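Local coordinates for MIP07328p (Drosophila melanogaster, PDB 6FKK), which probably acts as a chemorepellent axon guidance cue that binds semaphorin receptors, through an extracellular part that here comprises the sema and PSI domains, at residues A311-E316 against P362-A367; G315-Q320 against P338-C343; A390-V395 against I455-N460; P474-S479 against L490-C495. One frame throughout, in Å; residues are numbered along the deposited sequence.

Interaction 1: A311-E316 against P362-A367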
loop_
_atom_site.group_PDB
_atom_site.type_symbol
_atom_site.label_atom_id
_atom_site.label_comp_id
_atom_site.label_asym_id
_atom_site.label_seq_id
_atom_site.Cartn_x
_atom_site.Cartn_y
_atom_site.Cartn_z
ATOM N N ALA A 311 -12.695 12.536 7.052
ATOM C CA ALA A 311 -13.890 12.908 7.798
ATOM C C ALA A 311 -13.933 12.244 9.168
ATOM O O ALA A 311 -14.543 12.784 10.095
ATOM C CB ALA A 311 -15.145 12.549 7.000
ATOM N N ALA A 312 -13.295 11.078 9.312
ATOM C CA ALA A 312 -13.306 10.383 10.595
ATOM C C ALA A 312 -12.640 11.207 11.685
ATOM O O ALA A 312 -13.008 11.099 12.861
ATOM C CB ALA A 312 -12.619 9.023 10.464
ATOM N N PHE A 313 -11.668 12.038 11.320
ATOM C CA PHE A 313 -10.963 12.876 12.278
ATOM C C PHE A 313 -11.735 14.133 12.640
ATOM O O PHE A 313 -11.211 14.986 13.368
ATOM C CB PHE A 313 -9.582 13.236 11.730
ATOM C CG PHE A 313 -8.755 12.041 11.357
ATOM C CD1 PHE A 313 -8.053 11.342 12.322
ATOM C CD2 PHE A 313 -8.688 11.611 10.043
ATOM C CE1 PHE A 313 -7.293 10.238 11.985
ATOM C CE2 PHE A 313 -7.930 10.508 9.698
ATOM C CZ PHE A 313 -7.232 9.820 10.671
ATOM N N ASP A 314 -12.967 14.270 12.148
ATOM C CA ASP A 314 -13.874 15.324 12.575
ATOM C C ASP A 314 -14.911 14.833 13.577
ATOM O O ASP A 314 -15.781 15.610 13.976
ATOM C CB ASP A 314 -14.583 15.939 11.364
ATOM C CG ASP A 314 -13.615 16.530 10.355
ATOM O OD1 ASP A 314 -12.570 17.071 10.776
ATOM O OD2 ASP A 314 -13.900 16.449 9.142
ATOM N N GLY A 315 -14.834 13.569 13.993
ATOM C CA GLY A 315 -15.799 12.987 14.900
ATOM C C GLY A 315 -15.344 13.020 16.347
ATOM O O GLY A 315 -14.423 13.741 16.732
ATOM N N GLU A 316 -16.015 12.210 17.159
ATOM C CA GLU A 316 -15.754 12.174 18.585
ATOM C C GLU A 316 -14.464 11.414 18.880
ATOM O O GLU A 316 -14.018 10.563 18.108
ATOM C CB GLU A 316 -16.925 11.529 19.321
ATOM C CG GLU A 316 -18.225 12.303 19.208
ATOM C CD GLU A 316 -19.410 11.525 19.744
ATOM O OE1 GLU A 316 -19.572 10.349 19.354
ATOM O OE2 GLU A 316 -20.171 12.084 20.562
ATOM N N PRO A 362 -5.637 9.958 21.219
ATOM C CA PRO A 362 -5.246 9.944 19.805
ATOM C C PRO A 362 -6.135 9.078 18.930
ATOM O O PRO A 362 -5.989 9.118 17.701
ATOM C CB PRO A 362 -3.820 9.389 19.854
ATOM C CG PRO A 362 -3.866 8.430 20.996
ATOM C CD PRO A 362 -4.831 9.012 22.014
ATOM N N LEU A 363 -7.045 8.305 19.513
ATOM C CA LEU A 363 -7.876 7.368 18.769
ATOM C C LEU A 363 -9.284 7.925 18.620
ATOM O O LEU A 363 -9.911 8.320 19.609
ATOM C CB LEU A 363 -7.915 6.009 19.468
ATOM C CG LEU A 363 -8.769 4.935 18.799
ATOM C CD1 LEU A 363 -8.305 4.703 17.374
ATOM C CD2 LEU A 363 -8.710 3.648 19.602
ATOM N N MET A 364 -9.776 7.952 17.385
ATOM C CA MET A 364 -11.111 8.457 17.107
ATOM C C MET A 364 -12.155 7.377 17.365
ATOM O O MET A 364 -11.898 6.180 17.208
ATOM C CB MET A 364 -11.207 8.947 15.662
ATOM C CG MET A 364 -10.124 9.941 15.270
ATOM S SD MET A 364 -10.147 11.443 16.268
ATOM C CE MET A 364 -11.771 12.079 15.872
ATOM N N GLU A 365 -13.351 7.819 17.763
ATOM C CA GLU A 365 -14.404 6.882 18.147
ATOM C C GLU A 365 -14.869 6.053 16.955
ATOM O O GLU A 365 -14.937 4.820 17.028
ATOM C CB GLU A 365 -15.579 7.641 18.766
ATOM C CG GLU A 365 -16.756 6.761 19.170
ATOM C CD GLU A 365 -16.451 5.873 20.364
ATOM O OE1 GLU A 365 -15.482 6.167 21.097
ATOM O OE2 GLU A 365 -17.183 4.882 20.570
ATOM N N GLU A 366 -15.190 6.712 15.848
ATOM C CA GLU A 366 -15.755 6.038 14.690
ATOM C C GLU A 366 -14.661 5.463 13.800
ATOM O O GLU A 366 -13.552 5.999 13.714
ATOM C CB GLU A 366 -16.632 6.997 13.882
ATOM C CG GLU A 366 -17.872 7.468 14.626
ATOM C CD GLU A 366 -18.768 6.318 15.053
ATOM O OE1 GLU A 366 -18.884 5.334 14.291
ATOM O OE2 GLU A 366 -19.351 6.397 16.155
ATOM N N ALA A 367 -14.989 4.360 13.140
ATOM C CA ALA A 367 -14.092 3.720 12.193
ATOM C C ALA A 367 -14.393 4.198 10.777
ATOM O O ALA A 367 -15.470 4.723 10.486
ATOM C CB ALA A 367 -14.214 2.198 12.275
#
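The aromatic ring of Phe313 is met obliquely by the side chain of Met364, Phe313 CD1 lying 3.9 Å from Met364 CG, and the two side chains cross at about a right angle. Beyond this contact the ring reaches Leu251 and Arg231, on two strands of the propeller, so the phenylalanine links the methionine to the underlying sheet. Met364 does most of the touching from its own side. Its chain folds back on itself, bent about both CB-CG (chi2 -60°) and CG-SD (chi3 -62°), and this curl carries the terminal methyl up against the backbone opposite. There Met364 CE lies 3.4 Å from Ala312 O and 3.2 Å from Gly315 O, with Glu316 O also close by. The methyl thus sits among backbone carbonyls of the type I turn from Ala312 to Gly315, which follows on from helix 306-312. Beside it the backbones join directly: Glu365 N donates to Glu316 O at 2.8 Å. Next to that bond the two glutamates touch at their first carbons, Glu316 CB lying 4.2 Å from Glu365 CB, before their carboxylates part. Glu365 turns its end away and forms a salt bridge with Lys318, which probably eases the nearness of the like-charged Glu316. Ala367, at the far end of the second segment, touches an N-linked glycan. One methionine packed against a type I turn, with a single backbone bond next to it, here ties two loops of the blade insertion that is probably the extrusion of the semaphorin propeller.

Interaction 2: G315-Q320 against P338-C343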
loop_
_atom_site.group_PDB
_atom_site.type_symbol
_atom_site.label_atom_id
_atom_site.label_comp_id
_atom_site.label_asym_id
_atom_site.label_seq_id
_atom_site.Cartn_x
_atom_site.Cartn_y
_atom_site.Cartn_z
ATOM N N GLY A 315 -14.834 13.569 13.993
ATOM C CA GLY A 315 -15.799 12.987 14.900
ATOM C C GLY A 315 -15.344 13.020 16.347
ATOM O O GLY A 315 -14.423 13.741 16.732
ATOM N N GLU A 316 -16.015 12.210 17.159
ATOM C CA GLU A 316 -15.754 12.174 18.585
ATOM C C GLU A 316 -14.464 11.414 18.880
ATOM O O GLU A 316 -14.018 10.563 18.108
ATOM C CB GLU A 316 -16.925 11.529 19.321
ATOM C CG GLU A 316 -18.225 12.303 19.208
ATOM C CD GLU A 316 -19.410 11.525 19.744
ATOM O OE1 GLU A 316 -19.572 10.349 19.354
ATOM O OE2 GLU A 316 -20.171 12.084 20.562
ATOM N N PHE A 317 -13.867 11.738 20.022
ATOM C CA PHE A 317 -12.638 11.104 20.475
ATOM C C PHE A 317 -12.974 9.963 21.423
ATOM O O PHE A 317 -13.751 10.144 22.365
ATOM C CB PHE A 317 -11.730 12.112 21.180
ATOM C CG PHE A 317 -11.242 13.216 20.293
ATOM C CD1 PHE A 317 -11.986 14.372 20.128
ATOM C CD2 PHE A 317 -10.032 13.103 19.631
ATOM C CE1 PHE A 317 -11.536 15.391 19.313
ATOM C CE2 PHE A 317 -9.574 14.118 18.817
ATOM C CZ PHE A 317 -10.328 15.264 18.658
ATOM N N LYS A 318 -12.384 8.798 21.174
ATOM C CA LYS A 318 -12.541 7.673 22.084
ATOM C C LYS A 318 -11.845 7.993 23.400
ATOM O O LYS A 318 -10.645 8.287 23.419
ATOM C CB LYS A 318 -11.967 6.405 21.460
ATOM C CG LYS A 318 -12.417 5.117 22.126
ATOM C CD LYS A 318 -11.959 3.912 21.321
ATOM C CE LYS A 318 -12.434 4.007 19.875
ATOM N NZ LYS A 318 -13.909 3.829 19.741
ATOM N N SER A 319 -12.598 7.949 24.496
ATOM C CA SER A 319 -12.058 8.330 25.792
ATOM C C SER A 319 -10.945 7.375 26.215
ATOM O O SER A 319 -10.837 6.245 25.726
ATOM C CB SER A 319 -13.162 8.347 26.848
ATOM O OG SER A 319 -13.712 7.055 27.024
ATOM N N GLN A 320 -10.103 7.857 27.128
ATOM C CA GLN A 320 -9.029 7.035 27.669
ATOM C C GLN A 320 -9.599 5.752 28.252
ATOM O O GLN A 320 -10.664 5.755 28.875
ATOM C CB GLN A 320 -8.259 7.802 28.746
ATOM C CG GLN A 320 -7.874 9.217 28.362
ATOM C CD GLN A 320 -7.092 9.918 29.458
ATOM O OE1 GLN A 320 -6.093 9.396 29.952
ATOM N NE2 GLN A 320 -7.549 11.104 29.848
ATOM N N PRO A 338 -9.448 25.224 20.255
ATOM C CA PRO A 338 -9.367 24.762 18.868
ATOM C C PRO A 338 -9.440 23.246 18.841
ATOM O O PRO A 338 -9.037 22.566 19.788
ATOM C CB PRO A 338 -7.993 25.271 18.401
ATOM C CG PRO A 338 -7.174 25.208 19.629
ATOM C CD PRO A 338 -8.104 25.534 20.787
ATOM N N ARG A 339 -9.998 22.721 17.766
ATOM C CA ARG A 339 -10.180 21.278 17.683
ATOM C C ARG A 339 -8.831 20.589 17.518
ATOM O O ARG A 339 -8.011 21.033 16.707
ATOM C CB ARG A 339 -11.104 20.917 16.525
ATOM C CG ARG A 339 -11.285 19.426 16.377
ATOM C CD ARG A 339 -12.456 19.079 15.493
ATOM N NE ARG A 339 -12.644 17.635 15.459
ATOM C CZ ARG A 339 -13.288 16.947 16.395
ATOM N NH1 ARG A 339 -13.404 15.633 16.282
ATOM N NH2 ARG A 339 -13.817 17.571 17.440
ATOM N N PRO A 340 -8.557 19.523 18.270
ATOM C CA PRO A 340 -7.304 18.788 18.067
ATOM C C PRO A 340 -7.245 18.187 16.672
ATOM O O PRO A 340 -8.264 17.805 16.092
ATOM C CB PRO A 340 -7.347 17.696 19.143
ATOM C CG PRO A 340 -8.295 18.202 20.163
ATOM C CD PRO A 340 -9.321 19.001 19.417
ATOM N N GLY A 341 -6.029 18.104 16.136
ATOM C CA GLY A 341 -5.824 17.638 14.784
ATOM C C GLY A 341 -6.027 18.683 13.711
ATOM O O GLY A 341 -5.690 18.426 12.548
ATOM N N GLN A 342 -6.575 19.845 14.057
ATOM C CA GLN A 342 -6.718 20.945 13.112
ATOM C C GLN A 342 -5.389 21.677 12.978
ATOM O O GLN A 342 -4.815 22.127 13.976
ATOM C CB GLN A 342 -7.819 21.896 13.582
ATOM C CG GLN A 342 -7.713 23.311 13.050
ATOM C CD GLN A 342 -8.793 24.216 13.615
ATOM O OE1 GLN A 342 -9.881 23.758 13.964
ATOM N NE2 GLN A 342 -8.493 25.507 13.717
ATOM N N CYS A 343 -4.897 21.792 11.747
ATOM C CA CYS A 343 -3.547 22.297 11.503
ATOM C C CYS A 343 -3.499 23.794 11.781
ATOM O O CYS A 343 -3.849 24.613 10.928
ATOM C CB CYS A 343 -3.108 21.988 10.077
ATOM S SG CYS A 343 -3.211 20.239 9.617
#
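Phe317 and Arg339 approach from opposite directions, and their flat ends overlap without becoming parallel. The far atoms of the phenyl ring, CE1 and CZ, lie over one face of the guanidinium: Phe317 CE1 is 3.7 Å from Arg339 CZ, and Phe317 CZ stands 3.9 Å above the guanidinium plane, displaced to one side of its centre. The planes are 42° apart, so the meeting is a tilted overlap and not a flush stack. Arg339 gets there by being drawn out to full length, with CG opposite the backbone N (chi1 178°) and the chain straight as far as NE, which carries a charged group from its own turn across to the other loop. The modelled approach of its NH1 to the carbonyl of Gly315 is too close to be trusted, and the exact placing of the guanidinium is therefore doubtful. Pro340 supplies a smaller, apolar part of the contact. Its ring comes up to the phenyl CZ, Pro340 CG lying 3.9 Å from Phe317 CZ, while the same proline also rests on Phe357 and Ile358 of helix 352-360. Phe317 meets Phe357 edge-to-face, so the phenyl ring is gathered between arginine, proline and a second aromatic. The loop presenting Arg339 and Pro340 has a defined shape: Gln342 N donates to Arg339 O at 3.2 Å, and Gly341 has a positive phi of 82°. Just beyond, Cys343 is joined by a disulfide to Cys233. Proline followed by glycine at the two central positions is the classic type II beta turn, here set against an aromatic side chain in the long insertion of the sema propeller.

Interaction 3: A390-V395 against I455-N460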
loop_
_atom_site.group_PDB
_atom_site.type_symbol
_atom_site.label_atom_id
_atom_site.label_comp_id
_atom_site.label_asym_id
_atom_site.label_seq_id
_atom_site.Cartn_x
_atom_site.Cartn_y
_atom_site.Cartn_z
ATOM N N ALA A 390 -2.463 -3.446 -6.748
ATOM C CA ALA A 390 -2.170 -2.453 -7.772
ATOM C C ALA A 390 -3.435 -2.245 -8.590
ATOM O O ALA A 390 -4.248 -3.162 -8.732
ATOM C CB ALA A 390 -1.004 -2.882 -8.669
ATOM N N VAL A 391 -3.602 -1.033 -9.116
ATOM C CA VAL A 391 -4.832 -0.638 -9.794
ATOM C C VAL A 391 -4.496 0.022 -11.123
ATOM O O VAL A 391 -3.604 0.875 -11.194
ATOM C CB VAL A 391 -5.676 0.320 -8.929
ATOM C CG1 VAL A 391 -6.934 0.738 -9.673
ATOM C CG2 VAL A 391 -6.030 -0.323 -7.604
ATOM N N HIS A 392 -5.218 -0.377 -12.179
ATOM C CA HIS A 392 -5.262 0.360 -13.436
ATOM C C HIS A 392 -6.581 1.119 -13.466
ATOM O O HIS A 392 -7.627 0.523 -13.764
ATOM C CB HIS A 392 -5.149 -0.581 -14.639
ATOM C CG HIS A 392 -5.100 0.123 -15.963
ATOM N ND1 HIS A 392 -5.030 -0.554 -17.162
ATOM C CD2 HIS A 392 -5.107 1.441 -16.276
ATOM C CE1 HIS A 392 -4.997 0.317 -18.156
ATOM N NE2 HIS A 392 -5.044 1.534 -17.645
ATOM N N PRO A 393 -6.594 2.412 -13.165
ATOM C CA PRO A 393 -7.865 3.105 -12.946
ATOM C C PRO A 393 -8.536 3.558 -14.231
ATOM O O PRO A 393 -7.886 3.917 -15.218
ATOM C CB PRO A 393 -7.455 4.312 -12.096
ATOM C CG PRO A 393 -6.062 4.600 -12.530
ATOM C CD PRO A 393 -5.435 3.264 -12.849
ATOM N N GLN A 394 -9.869 3.526 -14.196
ATOM C CA GLN A 394 -10.721 4.149 -15.211
ATOM C C GLN A 394 -10.442 3.596 -16.609
ATOM O O GLN A 394 -10.214 4.342 -17.564
ATOM C CB GLN A 394 -10.579 5.671 -15.178
ATOM C CG GLN A 394 -11.052 6.303 -13.874
ATOM C CD GLN A 394 -12.515 6.013 -13.577
ATOM O OE1 GLN A 394 -13.413 6.651 -14.130
ATOM N NE2 GLN A 394 -12.761 5.046 -12.699
ATOM N N VAL A 395 -10.470 2.273 -16.724
ATOM C CA VAL A 395 -10.390 1.625 -18.028
ATOM C C VAL A 395 -11.755 1.731 -18.696
ATOM O O VAL A 395 -12.766 1.287 -18.141
ATOM C CB VAL A 395 -9.947 0.164 -17.892
ATOM C CG1 VAL A 395 -9.935 -0.514 -19.251
ATOM C CG2 VAL A 395 -8.576 0.091 -17.244
ATOM N N ILE A 455 2.671 -1.159 -11.999
ATOM C CA ILE A 455 1.895 -1.131 -13.230
ATOM C C ILE A 455 2.471 -0.067 -14.153
ATOM O O ILE A 455 2.604 1.099 -13.762
ATOM C CB ILE A 455 0.408 -0.861 -12.952
ATOM C CG1 ILE A 455 -0.264 -2.114 -12.384
ATOM C CG2 ILE A 455 -0.292 -0.388 -14.214
ATOM C CD1 ILE A 455 -1.757 -1.960 -12.192
ATOM N N SER A 456 2.804 -0.471 -15.376
ATOM C CA SER A 456 3.192 0.441 -16.451
ATOM C C SER A 456 2.144 0.306 -17.551
ATOM O O SER A 456 2.158 -0.665 -18.314
ATOM C CB SER A 456 4.590 0.127 -16.971
ATOM O OG SER A 456 4.916 0.967 -18.067
ATOM N N THR A 457 1.236 1.279 -17.629
ATOM C CA THR A 457 0.132 1.176 -18.577
ATOM C C THR A 457 0.603 1.379 -20.011
ATOM O O THR A 457 0.108 0.719 -20.931
ATOM C CB THR A 457 -0.957 2.188 -18.227
ATOM O OG1 THR A 457 -0.374 3.489 -18.075
ATOM C CG2 THR A 457 -1.648 1.791 -16.936
ATOM N N SER A 458 1.558 2.289 -20.221
ATOM C CA SER A 458 2.005 2.588 -21.576
ATOM C C SER A 458 2.701 1.396 -22.218
ATOM O O SER A 458 2.585 1.194 -23.432
ATOM C CB SER A 458 2.932 3.803 -21.566
ATOM O OG SER A 458 4.146 3.506 -20.900
ATOM N N LYS A 459 3.420 0.598 -21.433
ATOM C CA LYS A 459 4.094 -0.587 -21.943
ATOM C C LYS A 459 3.274 -1.858 -21.761
ATOM O O LYS A 459 3.763 -2.944 -22.090
ATOM C CB LYS A 459 5.461 -0.749 -21.271
ATOM C CG LYS A 459 6.413 0.409 -21.533
ATOM C CD LYS A 459 7.825 0.090 -21.068
ATOM C CE LYS A 459 8.766 1.263 -21.308
ATOM N NZ LYS A 459 8.831 1.661 -22.743
ATOM N N ASN A 460 2.045 -1.744 -21.254
ATOM C CA ASN A 460 1.158 -2.886 -21.028
ATOM C C ASN A 460 1.870 -3.974 -20.226
ATOM O O ASN A 460 1.891 -5.149 -20.600
ATOM C CB ASN A 460 0.624 -3.431 -22.355
ATOM C CG ASN A 460 -0.564 -4.356 -22.169
ATOM O OD1 ASN A 460 -1.672 -3.909 -21.873
ATOM N ND2 ASN A 460 -0.341 -5.652 -22.355
#
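Ala390 begins the contact, its CB packing 3.7 Å from the CD1 methyl of Ile455. The same methyl continues along the strand backbone, with Ile455 CD1 lying 3.5 Å from Val391 O, while the side chain of Val391 points to the other side and meets Val277. At His392 the partner changes. CG is placed opposite the backbone N (chi1 -176°), which sets the imidazole beside Thr457. The threonine's CG2 methyl then lies over one face of the ring, 3.6 Å from its centroid and 19° off the normal, a CH-pi contact. The other face is covered from within the strand by Val395 CG2, 3.5 Å above the plane, and Pro393 CD comes to the edge in plane, so the ring is clasped flat between two methyl groups. Its ND1 is hydrogen-bonded to His476 NE2, a partner beyond both segments. An alanine here is likely to open a gap between Thr457 and Val395 and leave His476 NE2 without its partner. Past the ring the second segment bends in a type I turn from Thr457 to Asn460. Strand 386-396 is an outermost strand of its four-stranded sheet, hydrogen-bonded on one side to strand 402-410, and strand 452-456 is an outermost strand of another such sheet; the two meet through side chains, as neighbouring blades of a beta-propeller do, with Tyr407 of strand 402-410 also touching Ile455.

Interaction 4: P474-S479 against L490-C495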
loop_
_atom_site.group_PDB
_atom_site.type_symbol
_atom_site.label_atom_id
_atom_site.label_comp_id
_atom_site.label_asym_id
_atom_site.label_seq_id
_atom_site.Cartn_x
_atom_site.Cartn_y
_atom_site.Cartn_z
ATOM N N PRO A 474 2.187 -9.588 -19.019
ATOM C CA PRO A 474 1.341 -8.586 -19.682
ATOM C C PRO A 474 0.253 -8.052 -18.759
ATOM O O PRO A 474 -0.408 -8.806 -18.040
ATOM C CB PRO A 474 0.750 -9.349 -20.872
ATOM C CG PRO A 474 0.851 -10.789 -20.506
ATOM C CD PRO A 474 2.125 -10.885 -19.711
ATOM N N LEU A 475 0.066 -6.731 -18.798
ATOM C CA LEU A 475 -0.978 -6.101 -17.995
ATOM C C LEU A 475 -2.368 -6.520 -18.458
ATOM O O LEU A 475 -3.287 -6.631 -17.639
ATOM C CB LEU A 475 -0.833 -4.580 -18.051
ATOM C CG LEU A 475 -1.732 -3.747 -17.137
ATOM C CD1 LEU A 475 -1.277 -3.852 -15.688
ATOM C CD2 LEU A 475 -1.760 -2.299 -17.594
ATOM N N HIS A 476 -2.539 -6.754 -19.757
ATOM C CA HIS A 476 -3.805 -7.208 -20.312
ATOM C C HIS A 476 -3.515 -8.205 -21.421
ATOM O O HIS A 476 -2.685 -7.939 -22.296
ATOM C CB HIS A 476 -4.632 -6.034 -20.847
ATOM C CG HIS A 476 -5.037 -5.050 -19.793
ATOM N ND1 HIS A 476 -6.102 -5.265 -18.946
ATOM C CD2 HIS A 476 -4.523 -3.845 -19.454
ATOM C CE1 HIS A 476 -6.227 -4.234 -18.129
ATOM N NE2 HIS A 476 -5.280 -3.358 -18.417
ATOM N N HIS A 477 -4.198 -9.350 -21.381
ATOM C CA HIS A 477 -3.915 -10.460 -22.282
ATOM C C HIS A 477 -4.739 -10.413 -23.562
ATOM O O HIS A 477 -5.083 -11.473 -24.103
ATOM C CB HIS A 477 -4.145 -11.790 -21.561
ATOM C CG HIS A 477 -3.507 -11.867 -20.209
ATOM N ND1 HIS A 477 -2.192 -12.237 -20.026
ATOM C CD2 HIS A 477 -4.007 -11.632 -18.974
ATOM C CE1 HIS A 477 -1.908 -12.220 -18.736
ATOM N NE2 HIS A 477 -2.992 -11.857 -18.076
ATOM N N CYS A 478 -5.070 -9.222 -24.066
ATOM C CA CYS A 478 -5.857 -9.147 -25.294
ATOM C C CYS A 478 -5.088 -9.739 -26.469
ATOM O O CYS A 478 -5.615 -10.571 -27.216
ATOM C CB CYS A 478 -6.253 -7.701 -25.601
ATOM S SG CYS A 478 -6.959 -6.729 -24.244
ATOM N N SER A 479 -3.832 -9.326 -26.643
ATOM C CA SER A 479 -3.039 -9.786 -27.777
ATOM C C SER A 479 -2.546 -11.215 -27.616
ATOM O O SER A 479 -1.938 -11.749 -28.551
ATOM C CB SER A 479 -1.845 -8.854 -27.992
ATOM O OG SER A 479 -1.017 -8.817 -26.845
ATOM N N LEU A 490 -13.016 -13.749 -21.032
ATOM C CA LEU A 490 -12.048 -13.051 -20.192
ATOM C C LEU A 490 -12.721 -11.947 -19.386
ATOM O O LEU A 490 -12.380 -11.725 -18.218
ATOM C CB LEU A 490 -10.923 -12.480 -21.056
ATOM C CG LEU A 490 -9.742 -11.842 -20.322
ATOM C CD1 LEU A 490 -9.004 -12.874 -19.477
ATOM C CD2 LEU A 490 -8.794 -11.169 -21.305
ATOM N N GLN A 491 -13.685 -11.254 -19.993
ATOM C CA GLN A 491 -14.427 -10.170 -19.352
ATOM C C GLN A 491 -13.505 -9.058 -18.855
ATOM O O GLN A 491 -13.811 -8.367 -17.882
ATOM C CB GLN A 491 -15.309 -10.694 -18.217
ATOM C CG GLN A 491 -16.490 -11.504 -18.714
ATOM C CD GLN A 491 -17.455 -11.859 -17.607
ATOM O OE1 GLN A 491 -17.052 -12.320 -16.540
ATOM N NE2 GLN A 491 -18.742 -11.633 -17.851
ATOM N N ASP A 492 -12.369 -8.881 -19.525
ATOM C CA ASP A 492 -11.528 -7.712 -19.299
ATOM C C ASP A 492 -12.156 -6.514 -20.000
ATOM O O ASP A 492 -12.419 -6.583 -21.206
ATOM C CB ASP A 492 -10.110 -7.957 -19.827
ATOM C CG ASP A 492 -9.097 -6.928 -19.329
ATOM O OD1 ASP A 492 -9.400 -5.716 -19.344
ATOM O OD2 ASP A 492 -7.986 -7.337 -18.925
ATOM N N PRO A 493 -12.425 -5.414 -19.289
ATOM C CA PRO A 493 -13.068 -4.258 -19.938
ATOM C C PRO A 493 -12.251 -3.652 -21.064
ATOM O O PRO A 493 -12.795 -2.855 -21.838
ATOM C CB PRO A 493 -13.244 -3.260 -18.782
ATOM C CG PRO A 493 -12.220 -3.668 -17.773
ATOM C CD PRO A 493 -12.131 -5.161 -17.869
ATOM N N ILE A 494 -10.976 -4.013 -21.190
ATOM C CA ILE A 494 -10.116 -3.426 -22.209
ATOM C C ILE A 494 -10.000 -4.291 -23.463
ATOM O O ILE A 494 -9.576 -3.781 -24.511
ATOM C CB ILE A 494 -8.720 -3.131 -21.623
ATOM C CG1 ILE A 494 -8.123 -1.875 -22.252
ATOM C CG2 ILE A 494 -7.792 -4.318 -21.813
ATOM C CD1 ILE A 494 -6.926 -1.351 -21.499
ATOM N N CYS A 495 -10.366 -5.570 -23.393
ATOM C CA CYS A 495 -10.324 -6.457 -24.549
ATOM C C CYS A 495 -11.714 -6.558 -25.166
ATOM O O CYS A 495 -12.697 -6.799 -24.458
ATOM C CB CYS A 495 -9.824 -7.856 -24.174
ATOM S SG CYS A 495 -8.250 -7.959 -23.268
#
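The disulfide Cys478-Cys495 belongs to the cysteine-rich PSI domain, the plexin repeat that follows the propeller, and it joins the two segments covalently, with Cys478 SG and Cys495 SG 2.0 Å apart and a chi3 of -85°. Next to it Cys478 SG lies 3.5 Å from Ile494 CG2, and this branch methyl also reaches over one face of the His476 imidazole, 3.7 Å from the centroid, in a CH-pi contact. Ile494 CG2 thus lies between the ring and the Cys478 sulfur, while its CD1 stays on the same side of the ring, near CD2 and NE2. At its edge His476 ND1 donates to Asp492 OD2 at 2.8 Å and 170°. The acceptor lies in the ring plane and is met on the syn side, a little out of the plane of a carboxylate turned 65° to the ring. The other oxygen of that carboxylate serves its own loop: Ile494 N donates to Asp492 OD1 at 3.0 Å, an Asx turn within a type I turn from Asp492 to Cys495. Both oxygens are therefore engaged, and the one aspartate fixes the bend of its segment while holding the histidine. As in other PSI domains, several disulfides hold the small fold together, two more being Cys484-Cys534 and Cys487-Cys504. A leucine in place of His476 would probably leave Asp492 OD2 without its donor in this buried setting. On the propeller side the histidine packs on Val405 and Tyr407 of strand 402-410.

Overall arrangement
The four contacts come in two pairs. Interactions 1 and 2 share Gly315 and Glu316, their centres about 7 Å apart, and lie in the insertion between strands 298-305 and 377-380; Leu363 O and Lys318 N link them. Interactions 3 and 4, about 11 Å apart between centres, touch through Asn460 and Leu475 and through His392 and His476. Interaction 3 joins two propeller sheets; interaction 4 lies where strand 469-474 leads into the PSI domain. The pairs follow in series, and interaction 4 lies across the chain's centre from interactions 1 and 2, about 47 Å from interaction 2 between centres. One pair thus lies in a peripheral insertion, the other at the propeller-PSI junction.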